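Possible thiamine biosynthesis enzyme (Candida albicans, PDB 2X7Q) is of unknown function but adopts the periplasmic binding protein fold of the SsuA/TauA family and probably binds a small solute, perhaps linked to thiamine biosynthesis. Local coordinates at residues V19-E24 / F48-E53. The protein carries 1 engineered substitution. Sequence-based numbering, arbitrary orientation.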
ATOM      1  N   VAL A  19      10.304  -5.712  10.813  1.00 12.69           N
ATOM      2  CA  VAL A  19       9.701  -5.165   9.602  1.00 12.28           C
ATOM      3  C   VAL A  19       8.253  -5.620   9.428  1.00 12.14           C
ATOM      4  O   VAL A  19       7.974  -6.815   9.305  1.00 12.57           O
ATOM      5  CB  VAL A  19      10.510  -5.559   8.352  1.00 12.36           C
ATOM      6  CG1 VAL A  19       9.856  -5.008   7.098  1.00 12.83           C
ATOM      7  CG2 VAL A  19      11.946  -5.070   8.472  1.00 11.57           C
ATOM      8  N   ALA A  20       7.336  -4.658   9.417  1.00 11.63           N
ATOM      9  CA  ALA A  20       5.919  -4.946   9.215  1.00 11.82           C
ATOM     10  C   ALA A  20       5.569  -4.911   7.732  1.00 11.24           C
ATOM     11  O   ALA A  20       5.899  -3.951   7.039  1.00 11.13           O
ATOM     12  CB  ALA A  20       5.062  -3.963   9.980  1.00 12.04           C
ATOM     13  N   TYR A  21       4.913  -5.962   7.252  1.00 11.61           N
ATOM     14  CA  TYR A  21       4.536  -6.058   5.845  1.00 12.48           C
ATOM     15  C   TYR A  21       3.107  -6.572   5.688  1.00 12.43           C
ATOM     16  O   TYR A  21       2.518  -7.106   6.630  1.00 12.67           O
ATOM     17  CB  TYR A  21       5.493  -6.988   5.102  1.00 11.39           C
ATOM     18  CG  TYR A  21       5.249  -8.456   5.383  1.00 12.77           C
ATOM     19  CD1 TYR A  21       4.507  -9.238   4.505  1.00 13.62           C
ATOM     20  CD2 TYR A  21       5.758  -9.059   6.525  1.00 13.08           C
ATOM     21  CE1 TYR A  21       4.283 -10.580   4.756  1.00 14.13           C
ATOM     22  CE2 TYR A  21       5.540 -10.397   6.784  1.00 14.42           C
ATOM     23  CZ  TYR A  21       4.801 -11.153   5.898  1.00 15.61           C
ATOM     24  OH  TYR A  21       4.586 -12.486   6.163  1.00 15.40           O
ATOM     25  N   ILE A  22       2.560  -6.416   4.488  1.00 11.42           N
ATOM     26  CA  ILE A  22       1.227  -6.920   4.185  1.00 12.77           C
ATOM     27  C   ILE A  22       1.325  -8.138   3.274  1.00 12.72           C
ATOM     28  O   ILE A  22       1.891  -8.059   2.186  1.00 12.04           O
ATOM     29  CB  ILE A  22       0.356  -5.844   3.515  1.00 11.48           C
ATOM     30  CG1 ILE A  22       0.327  -4.579   4.373  1.00 13.17           C
ATOM     31  CG2 ILE A  22      -1.052  -6.372   3.274  1.00 14.03           C
ATOM     32  CD1 ILE A  22      -0.416  -3.428   3.740  1.00 14.17           C
ATOM     33  N   PRO A  23       0.776  -9.276   3.724  1.00 12.69           N
ATOM     34  CA  PRO A  23       0.869 -10.545   2.993  1.00 14.83           C
ATOM     35  C   PRO A  23       0.072 -10.535   1.691  1.00 14.91           C
ATOM     36  O   PRO A  23      -1.028 -11.087   1.630  1.00 15.59           O
ATOM     37  CB  PRO A  23       0.266 -11.559   3.971  1.00 15.21           C
ATOM     38  CG  PRO A  23      -0.655 -10.758   4.821  1.00 16.02           C
ATOM     39  CD  PRO A  23       0.003  -9.412   4.970  1.00 14.68           C
ATOM     40  N   GLU A  24       0.631  -9.910   0.661  1.00 14.14           N
ATOM     41  CA  GLU A  24       0.015  -9.899  -0.661  1.00 12.67           C
ATOM     42  C   GLU A  24       1.050 -10.235  -1.730  1.00 11.35           C
ATOM     43  O   GLU A  24       2.208 -10.514  -1.418  1.00 11.23           O
ATOM     44  CB  GLU A  24      -0.623  -8.538  -0.954  1.00 13.14           C
ATOM     45  CG  GLU A  24      -1.866  -8.244  -0.136  0.81 14.27           C
ATOM     46  CD  GLU A  24      -2.507  -6.923  -0.499  0.48 14.33           C
ATOM     47  OE1 GLU A  24      -1.779  -6.001  -0.908  0.77 13.79           O
ATOM     48  OE2 GLU A  24      -3.740  -6.797  -0.362  0.59 14.69           O
ATOM     49  N   PHE A  48      10.165 -10.390  10.616  1.00 14.26           N
ATOM     50  CA  PHE A  48       9.009  -9.933   9.853  1.00 13.44           C
ATOM     51  C   PHE A  48       7.714 -10.044  10.647  1.00 14.65           C
ATOM     52  O   PHE A  48       7.459 -11.053  11.305  1.00 15.63           O
ATOM     53  CB  PHE A  48       8.889 -10.703   8.537  1.00 15.40           C
ATOM     54  CG  PHE A  48       9.904 -10.302   7.505  1.00 15.01           C
ATOM     55  CD1 PHE A  48      11.098 -10.995   7.376  1.00 15.51           C
ATOM     56  CD2 PHE A  48       9.668  -9.223   6.667  1.00 14.03           C
ATOM     57  CE1 PHE A  48      12.033 -10.624   6.425  1.00 14.62           C
ATOM     58  CE2 PHE A  48      10.599  -8.848   5.716  1.00 13.31           C
ATOM     59  CZ  PHE A  48      11.782  -9.548   5.596  1.00 14.38           C
ATOM     60  N   VAL A  49       6.901  -8.995  10.577  1.00 14.58           N
ATOM     61  CA  VAL A  49       5.605  -8.969  11.243  1.00 14.72           C
ATOM     62  C   VAL A  49       4.482  -8.857  10.216  1.00 14.21           C
ATOM     63  O   VAL A  49       4.308  -7.816   9.585  1.00 13.97           O
ATOM     64  CB  VAL A  49       5.506  -7.796  12.236  1.00 13.65           C
ATOM     65  CG1 VAL A  49       4.112  -7.727  12.843  1.00 14.69           C
ATOM     66  CG2 VAL A  49       6.562  -7.930  13.325  1.00 14.10           C
ATOM     67  N   LYS A  50       3.722  -9.934  10.052  1.00 14.48           N
ATOM     68  CA  LYS A  50       2.628  -9.955   9.088  1.00 15.27           C
ATOM     69  C   LYS A  50       1.449  -9.101   9.552  1.00 13.68           C
ATOM     70  O   LYS A  50       0.971  -9.240  10.678  1.00 14.33           O
ATOM     71  CB  LYS A  50       2.161 -11.393   8.851  1.00 15.40           C
ATOM     72  CG  LYS A  50       1.105 -11.545   7.767  1.00 16.22           C
ATOM     73  CD  LYS A  50       0.472 -12.927   7.797  1.00 17.29           C
ATOM     74  CE  LYS A  50       1.513 -14.027   7.653  1.00 19.59           C
ATOM     75  NZ  LYS A  50       0.882 -15.383   7.692  1.00 22.71           N
ATOM     76  N   VAL A  51       0.981  -8.223   8.668  1.00 13.75           N
ATOM     77  CA  VAL A  51      -0.163  -7.367   8.954  1.00 14.91           C
ATOM     78  C   VAL A  51      -1.211  -7.496   7.852  1.00 15.87           C
ATOM     79  O   VAL A  51      -1.198  -6.730   6.893  1.00 15.65           O
ATOM     80  CB  VAL A  51       0.269  -5.892   9.094  1.00 14.84           C
ATOM     81  CG1 VAL A  51      -0.925  -5.016   9.450  1.00 16.75           C
ATOM     82  CG2 VAL A  51       1.368  -5.757  10.144  1.00 14.94           C
ATOM     83  N   PRO A  52      -2.123  -8.474   7.990  1.00 17.14           N
ATOM     84  CA  PRO A  52      -3.173  -8.771   7.004  1.00 17.25           C
ATOM     85  C   PRO A  52      -4.181  -7.645   6.773  1.00 18.81           C
ATOM     86  O   PRO A  52      -4.884  -7.693   5.762  1.00 20.29           O
ATOM     87  CB  PRO A  52      -3.910  -9.969   7.622  1.00 16.79           C
ATOM     88  CG  PRO A  52      -2.964 -10.560   8.597  1.00 17.26           C
ATOM     89  CD  PRO A  52      -2.167  -9.407   9.130  1.00 16.46           C
ATOM     90  N   GLU A  53      -4.267  -6.671   7.678  1.00 20.55           N
ATOM     91  CA  GLU A  53      -5.324  -5.657   7.594  1.00 21.87           C
ATOM     92  C   GLU A  53      -4.866  -4.284   7.104  1.00 21.70           C
ATOM     93  O   GLU A  53      -5.515  -3.275   7.386  1.00 22.11           O
ATOM     94  CB  GLU A  53      -6.058  -5.511   8.934  1.00 24.03           C
ATOM     95  CG  GLU A  53      -5.781  -6.613   9.937  1.00 22.12           C
ATOM     96  CD  GLU A  53      -4.551  -6.333  10.766  1.00 23.53           C
ATOM     97  OE1 GLU A  53      -3.890  -7.294  11.203  1.00 21.61           O
ATOM     98  OE2 GLU A  53      -4.244  -5.143  10.979  1.00 25.89           O
TER
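Val19 to Tyr21 and Phe48 to Lys50 pair as parallel strands, the axes of these short segments 30° apart, with backbone hydrogen bonds from Val49 N to Val19 O, Tyr21 N to Val49 O and, just past the second strand, Val51 N to Tyr21 O. Strand 46-50 is the outermost on this side of a five-stranded mixed sheet, one of the two sheets of the periplasmic binding protein fold, and helices 28-35 and 55-63 lie over opposite faces of the pair. On the face of Val19 and Tyr21 two aromatics meet: the edge of Phe48 is turned to the face of Tyr21 in an offset T-shaped pair, with ring centroids 5.9 Å apart and planes at 83°. Tyr21 CG sits between its own N and carbonyl carbon (chi1 76°), which leans the ring across to the neighbouring strand, where Lys50 CA makes an off-centre CH-pi contact 4.2 Å from the Tyr21 ring centroid. A tyrosine suits this partly exposed place, since its ring covers backbone while its hydroxyl end crosses the aliphatic part of Lys50 at a slant, Tyr21 OH being 3.7 Å from Lys50 CE. Phe48 also runs side by side with Val19, Phe48 CD2 lying 4.1 Å from Val19 CB. The other face carries Ala20 and Val49, and Val51, just past the strand, adds CG2 at 4.1 Å from Ala20 CB; Ala20 and Val51 both rest on Leu58 of helix 55-63. Beyond the strands, Pro23 is the centre of an inverse gamma turn, a bend that suits proline's fixed phi. Its ring crosses the lysine chain at about a right angle, bringing Pro23 CG to 3.5 Å from Lys50 CG, while Pro23 CD lies 3.5 Å from Val51 O.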